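Local atomic coordinates of peptidoglycan N-acetylglucosamine deacetylase (Agathobacter rectalis, PDB entry 5JMU), a protein that probably hydrolyses carbon-nitrogen, non-peptide bonds to deacetylate peptidoglycan N-acetylglucosamine, through a catalytic domain that binds zinc. Residues S173-H178 against I200-A205; V183-I188 against N194-I199. All blocks are in the same frame, centred on the assembly; numbering follows the deposited sequence.

Overall arrangement
Both interactions lie inside the NodB homology region of the catalytic domain and share helix 196-205, whose start joins interaction 2 and whose end joins interaction 1. Their centres are about 12 Å apart, and along the chain interaction 2 is nested within the loop that interaction 1 closes. The two contacts meet where V175 CG2 lies 4.0 Å from V183 CG2, in one of the two conformers of V175, so this junction is tentative. Interaction 2 is the deeper: all four touching residues are buried, and its centre is about 12 Å from the chain centre, against about 18 Å for interaction 1. The Q185 side chain is about 11 Å from the bound zinc ion; interaction 1 is away from the metal site.

Interaction 1: S173-H178 against I200-A205; sequences SGVQSH and IQWGQA. With ACT (acetate ion), chain B.
Q176 and W202 meet along the six-membered part of the indole, and the glutamine chain approaches it step by step. Q176 CB makes no close approach to the ring; the first atom to do so is CG, 3.7 Å from W202 CH2. Next, Q176 CD lies 3.9 Å from W202 CZ2, and the amide ends with NE2 3.7 Å from the same CZ2. The chain is extended beyond CG (chi2 176°), which keeps these three atoms running beside the ring. The amide plane is tilted 38° from that of the indole, so this is not a parallel stack. NE2 is hydrogen-bonded to the carbonyl O of I172, one helical turn back, which ties down the end of the amide.

In one of the two deposited conformers of V175, CG1 lies near the ring plane at its edge, 4.2 Å from W202 CZ3; this contact is therefore less certain. W202 also meets the ring of Y208. The contact joins the end of helix 164-175 to helix 196-205 on the outer part of the NodB domain.

At the last position of the type I turn V175-H178, H178 ND1 donates a nearly straight hydrogen bond (173°) to acetate OXT at 2.9 Å; the acetate probably came from the crystallisation liquor. With an alanine in place of H178, the acetate carboxylate is likely to lose its N-H donor and S177 CB the ring face it packs against. Between the helices, by contrast, the glutamine chain and a valine methyl make van der Waals contact with the rim of the indole, consistent with dispersion rather than directed polar bonding.

Interaction 2: V183-I188 against N194-I199; sequences VLQHDI and NAVEQI
Q185 sends its CG anti to its own carbonyl carbon (chi1 -68°) and continues extended, carrying the amide from strand 180-186 to the side chains of V196 and I199. The last torsion, chi3 at -95°, turns the amide so that both of its polar atoms face methyl groups. On the helix side, I199 reaches out through an extended chi2 of 162°, which puts CD1 at the amide.

V196 CG2 is almost equidistant from the two ends of the amide, 3.8 Å from Q185 NE2 and 3.9 Å from Q185 OE1. I199 CD1 stands 4.0 Å from Q185 OE1 and 4.2 Å from Q185 NE2. V196 CG2 lies ahead of the amide end, modestly off its plane, while I199 CD1 stands obliquely over the other side. A195 CB, 4.5 Å from Q185 NE2, is a looser neighbour.

The setting is the distorted (beta/alpha) barrel of the NodB family, in which strand 180-186 pairs in parallel with strand 21-27 and helix 196-205 packs against the sheet. Backbone hydrogen bonds from Q185 to T25 and D27 hold the strand in place. The helix is wedged between its neighbours: V196 also touches L37 and L41 of helix 34-43, while I199 touches V171 of helix 164-175.

All the touching residues are buried, so the polar amide needs a partner within the protein; Q185 NE2 donates a hydrogen bond to S192 OG, which restrains the rotation of the group. Next along the strand, H186 touches the zinc ligand D28 and is hydrogen-bonded through ND1 to D156 OD1.

Interaction 1: S173-H178 against I200-A205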
ATOM      1  N   SER A 173       4.203  11.382  14.447  1.00 16.81           N
ATOM      2  CA  SER A 173       3.079  12.171  14.942  0.75 15.22           C
ATOM      3  C   SER A 173       1.729  11.646  14.417  1.00 15.82           C
ATOM      4  O   SER A 173       0.754  11.597  15.189  1.00 17.60           O
ATOM      5  CB  SER A 173       3.268  13.650  14.592  0.75 22.39           C
ATOM      6  OG  SER A 173       3.331  13.833  13.208  0.75 19.94           O
ATOM      7  N   GLY A 174       1.635  11.230  13.149  1.00 12.63           N
ATOM      8  CA  GLY A 174       0.362  10.686  12.676  1.00 13.35           C
ATOM      9  C   GLY A 174      -0.112   9.393  13.345  1.00 13.44           C
ATOM     10  O   GLY A 174      -1.313   9.192  13.573  1.00 12.97           O
ATOM     11  N   VAL A 175       0.822   8.494  13.658  1.00 12.15           N
ATOM     12  CA  VAL A 175       0.486   7.224  14.305  0.59 12.56           C
ATOM     13  C   VAL A 175      -0.168   7.439  15.657  1.00 13.16           C
ATOM     14  O   VAL A 175      -1.012   6.656  16.088  1.00 13.41           O
ATOM     15  CB  VAL A 175       1.766   6.357  14.425  0.59 13.43           C
ATOM     16  CG1 VAL A 175       1.691   5.361  15.557  0.59 16.58           C
ATOM     17  CG2 VAL A 175       2.058   5.663  13.062  0.59 11.17           C
ATOM     18  N   GLN A 176       0.239   8.507  16.345  1.00 13.51           N
ATOM     19  CA  GLN A 176      -0.274   8.721  17.694  1.00 14.71           C
ATOM     20  C   GLN A 176      -1.742   9.133  17.705  1.00 16.41           C
ATOM     21  O   GLN A 176      -2.366   9.173  18.772  1.00 18.84           O
ATOM     22  CB  GLN A 176       0.568   9.769  18.412  1.00 18.13           C
ATOM     23  CG  GLN A 176       1.973   9.230  18.719  1.00 20.71           C
ATOM     24  CD  GLN A 176       2.837  10.279  19.340  1.00 22.63           C
ATOM     25  OE1 GLN A 176       2.615  10.672  20.486  1.00 28.80           O
ATOM     26  NE2 GLN A 176       3.798  10.783  18.584  1.00 20.32           N
ATOM     27  N   SER A 177      -2.283   9.441  16.538  1.00 15.07           N
ATOM     28  CA  SER A 177      -3.694   9.757  16.430  1.00 14.81           C
ATOM     29  C   SER A 177      -4.588   8.536  16.382  1.00 16.89           C
ATOM     30  O   SER A 177      -5.796   8.701  16.475  1.00 16.97           O
ATOM     31  CB  SER A 177      -3.966  10.567  15.165  1.00 20.43           C
ATOM     32  OG  SER A 177      -3.206  11.757  15.228  1.00 30.25           O
ATOM     33  N   HIS A 178      -4.011   7.338  16.221  1.00 13.60           N
ATOM     34  CA  HIS A 178      -4.810   6.161  15.897  1.00 14.57           C
ATOM     35  C   HIS A 178      -4.363   4.970  16.693  1.00 16.56           C
ATOM     36  O   HIS A 178      -3.176   4.720  16.816  1.00 16.70           O
ATOM     37  CB  HIS A 178      -4.696   5.784  14.399  1.00 12.45           C
ATOM     38  CG  HIS A 178      -5.141   6.890  13.483  1.00 12.15           C
ATOM     39  ND1 HIS A 178      -6.456   7.299  13.384  1.00 15.57           N
ATOM     40  CD2 HIS A 178      -4.433   7.662  12.624  1.00 12.43           C
ATOM     41  CE1 HIS A 178      -6.531   8.313  12.522  1.00 16.44           C
ATOM     42  NE2 HIS A 178      -5.323   8.543  12.040  1.00 12.19           N
ATOM     43  N   ILE A 200      10.652   2.632  12.886  1.00 12.07           N
ATOM     44  CA  ILE A 200      10.564   1.358  13.603  1.00 12.19           C
ATOM     45  C   ILE A 200      11.175   1.460  15.021  1.00 12.60           C
ATOM     46  O   ILE A 200      10.568   0.953  15.999  1.00 14.37           O
ATOM     47  CB  ILE A 200      11.228   0.232  12.817  1.00 12.76           C
ATOM     48  CG1 ILE A 200      10.404  -0.071  11.547  1.00 13.12           C
ATOM     49  CG2 ILE A 200      11.299  -1.040  13.705  1.00 17.90           C
ATOM     50  CD1 ILE A 200      11.153  -0.973  10.556  1.00 16.08           C
ATOM     51  N   GLN A 201      12.338   2.086  15.134  1.00 13.86           N
ATOM     52  CA  GLN A 201      12.939   2.246  16.451  1.00 14.31           C
ATOM     53  C   GLN A 201      11.972   2.955  17.398  1.00 14.41           C
ATOM     54  O   GLN A 201      11.769   2.516  18.536  1.00 16.61           O
ATOM     55  CB  GLN A 201      14.240   3.050  16.365  1.00 15.30           C
ATOM     56  CG  GLN A 201      15.362   2.235  15.702  1.00 20.88           C
ATOM     57  CD  GLN A 201      16.622   3.049  15.432  1.00 22.30           C
ATOM     58  OE1 GLN A 201      16.570   4.230  15.139  1.00 27.94           O
ATOM     59  NE2 GLN A 201      17.754   2.394  15.506  1.00 26.72           N
ATOM     60  N   TRP A 202      11.385   4.046  16.926  1.00 14.40           N
ATOM     61  CA  TRP A 202      10.461   4.786  17.781  1.00 14.89           C
ATOM     62  C   TRP A 202       9.231   3.938  18.138  1.00 15.64           C
ATOM     63  O   TRP A 202       8.819   3.859  19.307  1.00 15.49           O
ATOM     64  CB  TRP A 202      10.018   6.093  17.108  1.00 14.48           C
ATOM     65  CG  TRP A 202       9.074   6.844  17.976  1.00 16.75           C
ATOM     66  CD1 TRP A 202       9.391   7.764  18.953  1.00 20.63           C
ATOM     67  CD2 TRP A 202       7.652   6.724  17.985  1.00 18.08           C
ATOM     68  NE1 TRP A 202       8.245   8.206  19.562  1.00 24.30           N
ATOM     69  CE2 TRP A 202       7.165   7.604  18.971  1.00 20.96           C
ATOM     70  CE3 TRP A 202       6.740   5.981  17.228  1.00 22.00           C
ATOM     71  CZ2 TRP A 202       5.792   7.727  19.241  1.00 22.19           C
ATOM     72  CZ3 TRP A 202       5.395   6.110  17.491  1.00 25.29           C
ATOM     73  CH2 TRP A 202       4.936   6.977  18.468  1.00 22.80           C
ATOM     74  N   GLY A 203       8.638   3.314  17.129  1.00 15.23           N
ATOM     75  CA  GLY A 203       7.425   2.561  17.378  1.00 13.85           C
ATOM     76  C   GLY A 203       7.700   1.434  18.356  1.00 14.60           C
ATOM     77  O   GLY A 203       6.952   1.257  19.331  1.00 13.61           O
ATOM     78  N   GLN A 204       8.781   0.695  18.134  1.00 14.94           N
ATOM     79  CA  GLN A 204       9.028  -0.444  19.015  1.00 14.87           C
ATOM     80  C   GLN A 204       9.335   0.033  20.447  1.00 14.99           C
ATOM     81  O   GLN A 204       8.925  -0.612  21.430  1.00 22.14           O
ATOM     82  CB  GLN A 204      10.142  -1.321  18.440  1.00 15.66           C
ATOM     83  CG  GLN A 204       9.625  -2.040  17.194  1.00 17.20           C
ATOM     84  CD  GLN A 204      10.545  -3.147  16.689  1.00 18.03           C
ATOM     85  OE1 GLN A 204      11.762  -3.114  16.895  1.00 20.00           O
ATOM     86  NE2 GLN A 204       9.963  -4.106  15.979  1.00 18.69           N
ATOM     87  N   ALA A 205      10.002   1.177  20.564  1.00 16.77           N
ATOM     88  CA  ALA A 205      10.316   1.707  21.896  1.00 18.05           C
ATOM     89  C   ALA A 205       9.085   2.276  22.615  1.00 21.92           C
ATOM     90  O   ALA A 205       9.116   2.495  23.837  1.00 22.67           O
ATOM     91  CB  ALA A 205      11.424   2.813  21.791  1.00 16.29           C
TER
HETATM   92  C   ACT B 501      -9.610   6.454  14.451  1.00 33.46           C
HETATM   93  O   ACT B 501     -10.130   7.492  14.907  1.00 41.26           O
HETATM   94  OXT ACT B 501      -8.530   6.070  14.980  1.00 29.61           O
HETATM   95  CH3 ACT B 501     -10.238   5.701  13.322  1.00 37.58           C

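Interaction 2: V183-I188 against N194-I199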
ATOM      1  N   VAL A 183       0.099   3.376   7.467  1.00 10.64           N
ATOM      2  CA  VAL A 183       1.006   4.455   7.040  1.00 10.31           C
ATOM      3  C   VAL A 183       1.261   4.357   5.546  1.00  9.89           C
ATOM      4  O   VAL A 183       1.555   3.230   5.075  1.00 10.90           O
ATOM      5  CB  VAL A 183       2.340   4.317   7.768  1.00  9.66           C
ATOM      6  CG1 VAL A 183       3.337   5.484   7.334  1.00  9.74           C
ATOM      7  CG2 VAL A 183       2.128   4.325   9.304  1.00 10.40           C
ATOM      8  N   LEU A 184       1.111   5.457   4.822  1.00 10.51           N
ATOM      9  CA  LEU A 184       1.461   5.495   3.411  1.00  8.96           C
ATOM     10  C   LEU A 184       2.855   6.039   3.194  1.00 10.89           C
ATOM     11  O   LEU A 184       3.102   7.193   3.514  1.00 11.35           O
ATOM     12  CB  LEU A 184       0.476   6.402   2.632  1.00 10.16           C
ATOM     13  CG  LEU A 184       0.762   6.744   1.160  1.00 12.37           C
ATOM     14  CD1 LEU A 184       0.742   5.423   0.327  1.00 12.52           C
ATOM     15  CD2 LEU A 184      -0.286   7.701   0.628  1.00 13.41           C
ATOM     16  N   GLN A 185       3.762   5.223   2.662  1.00 11.04           N
ATOM     17  CA  GLN A 185       5.030   5.697   2.124  1.00  9.99           C
ATOM     18  C   GLN A 185       5.201   5.140   0.709  1.00 10.87           C
ATOM     19  O   GLN A 185       4.427   4.282   0.254  1.00 12.01           O
ATOM     20  CB  GLN A 185       6.238   5.279   2.972  1.00 10.13           C
ATOM     21  CG  GLN A 185       6.294   5.961   4.337  1.00 10.04           C
ATOM     22  CD  GLN A 185       7.429   5.393   5.178  1.00 12.00           C
ATOM     23  OE1 GLN A 185       7.229   4.469   5.997  1.00 11.06           O
ATOM     24  NE2 GLN A 185       8.646   5.937   4.978  1.00 11.86           N
ATOM     25  N   HIS A 186       6.251   5.599   0.028  1.00 13.61           N
ATOM     26  CA  HIS A 186       6.535   5.148  -1.314  1.00 13.82           C
ATOM     27  C   HIS A 186       7.953   4.634  -1.345  1.00 12.96           C
ATOM     28  O   HIS A 186       8.892   5.424  -1.119  1.00 16.18           O
ATOM     29  CB  HIS A 186       6.374   6.316  -2.310  1.00 12.62           C
ATOM     30  CG  HIS A 186       4.947   6.784  -2.460  1.00 12.77           C
ATOM     31  ND1 HIS A 186       4.314   7.569  -1.515  1.00 17.21           N
ATOM     32  CD2 HIS A 186       4.033   6.572  -3.443  1.00 19.05           C
ATOM     33  CE1 HIS A 186       3.074   7.818  -1.905  1.00 19.27           C
ATOM     34  NE2 HIS A 186       2.876   7.228  -3.074  1.00 17.92           N
ATOM     35  N   ASP A 187       8.153   3.353  -1.645  1.00 12.54           N
ATOM     36  CA  ASP A 187       9.540   2.850  -1.578  1.00 13.25           C
ATOM     37  C   ASP A 187      10.397   3.233  -2.792  1.00 14.79           C
ATOM     38  O   ASP A 187      11.593   2.908  -2.835  1.00 16.10           O
ATOM     39  CB  ASP A 187       9.606   1.307  -1.347  1.00 13.31           C
ATOM     40  CG  ASP A 187       8.876   0.481  -2.402  1.00 15.08           C
ATOM     41  OD1 ASP A 187       7.726   0.825  -2.745  1.00 14.82           O
ATOM     42  OD2 ASP A 187       9.407  -0.577  -2.855  1.00 14.23           O
ATOM     43  N   ILE A 188       9.812   3.962  -3.747  1.00 14.84           N
ATOM     44  CA  ILE A 188      10.601   4.536  -4.834  1.00 16.21           C
ATOM     45  C   ILE A 188      11.259   5.868  -4.456  1.00 16.56           C
ATOM     46  O   ILE A 188      11.997   6.442  -5.265  1.00 19.55           O
ATOM     47  CB  ILE A 188       9.733   4.758  -6.084  1.00 17.45           C
ATOM     48  CG1 ILE A 188       8.507   5.600  -5.730  1.00 16.94           C
ATOM     49  CG2 ILE A 188       9.361   3.416  -6.711  1.00 23.63           C
ATOM     50  CD1 ILE A 188       7.887   6.270  -6.970  1.00 25.33           C
ATOM     51  N   ASN A 194      14.667   5.911   3.723  1.00 14.80           N
ATOM     52  CA  ASN A 194      15.720   6.108   4.723  1.00 15.16           C
ATOM     53  C   ASN A 194      15.152   6.512   6.094  1.00 16.22           C
ATOM     54  O   ASN A 194      15.881   6.551   7.090  1.00 18.41           O
ATOM     55  CB  ASN A 194      16.730   7.164   4.245  1.00 16.23           C
ATOM     56  CG  ASN A 194      17.663   6.635   3.174  1.00 19.20           C
ATOM     57  OD1 ASN A 194      17.725   5.422   2.935  1.00 24.45           O
ATOM     58  ND2 ASN A 194      18.422   7.541   2.551  1.00 20.34           N
ATOM     59  N   ALA A 195      13.857   6.815   6.129  1.00 14.90           N
ATOM     60  CA  ALA A 195      13.178   7.153   7.372  1.00 17.43           C
ATOM     61  C   ALA A 195      12.702   5.919   8.145  1.00 14.49           C
ATOM     62  O   ALA A 195      12.372   5.992   9.317  1.00 13.71           O
ATOM     63  CB  ALA A 195      11.971   8.050   7.067  1.00 13.67           C
ATOM     64  N   VAL A 196      12.634   4.780   7.471  1.00 13.85           N
ATOM     65  CA  VAL A 196      11.907   3.643   8.041  1.00 14.67           C
ATOM     66  C   VAL A 196      12.599   3.117   9.313  1.00 14.60           C
ATOM     67  O   VAL A 196      11.922   2.789  10.311  1.00 14.01           O
ATOM     68  CB  VAL A 196      11.770   2.518   7.002  1.00 13.16           C
ATOM     69  CG1 VAL A 196      11.251   1.215   7.654  1.00 12.51           C
ATOM     70  CG2 VAL A 196      10.822   2.983   5.873  1.00 13.13           C
ATOM     71  N   GLU A 197      13.933   3.106   9.312  1.00 13.80           N
ATOM     72  CA  GLU A 197      14.634   2.635  10.502  1.00 13.86           C
ATOM     73  C   GLU A 197      14.271   3.399  11.797  1.00 16.27           C
ATOM     74  O   GLU A 197      13.953   2.795  12.848  1.00 14.80           O
ATOM     75  CB  GLU A 197      16.163   2.658  10.270  1.00 15.73           C
ATOM     76  CG  GLU A 197      16.936   2.197  11.502  1.00 17.16           C
ATOM     77  CD  GLU A 197      18.392   1.836  11.200  1.00 24.38           C
ATOM     78  OE1 GLU A 197      19.033   2.511  10.366  1.00 30.22           O
ATOM     79  OE2 GLU A 197      18.891   0.877  11.812  1.00 23.16           O
ATOM     80  N   GLN A 198      14.309   4.730  11.744  1.00 16.28           N
ATOM     81  CA  GLN A 198      13.948   5.527  12.911  1.00 14.82           C
ATOM     82  C   GLN A 198      12.477   5.374  13.272  1.00 13.10           C
ATOM     83  O   GLN A 198      12.148   5.376  14.462  1.00 16.27           O
ATOM     84  CB  GLN A 198      14.254   6.979  12.663  1.00 15.44           C
ATOM     85  CG  GLN A 198      15.709   7.321  12.794  1.00 20.52           C
ATOM     86  CD  GLN A 198      15.934   8.712  12.223  1.00 23.35           C
ATOM     87  OE1 GLN A 198      15.814   9.719  12.931  1.00 31.08           O
ATOM     88  NE2 GLN A 198      16.212   8.785  10.931  1.00 21.54           N
ATOM     89  N   ILE A 199      11.602   5.226  12.261  1.00 13.78           N
ATOM     90  CA  ILE A 199      10.185   5.009  12.530  1.00 13.76           C
ATOM     91  C   ILE A 199       9.988   3.700  13.314  1.00 12.52           C
ATOM     92  O   ILE A 199       9.249   3.669  14.308  1.00 13.73           O
ATOM     93  CB  ILE A 199       9.380   4.993  11.197  1.00 11.60           C
ATOM     94  CG1 ILE A 199       9.298   6.425  10.628  1.00 12.36           C
ATOM     95  CG2 ILE A 199       7.961   4.441  11.393  1.00 12.44           C
ATOM     96  CD1 ILE A 199       8.917   6.451   9.091  1.00 13.34           C
TER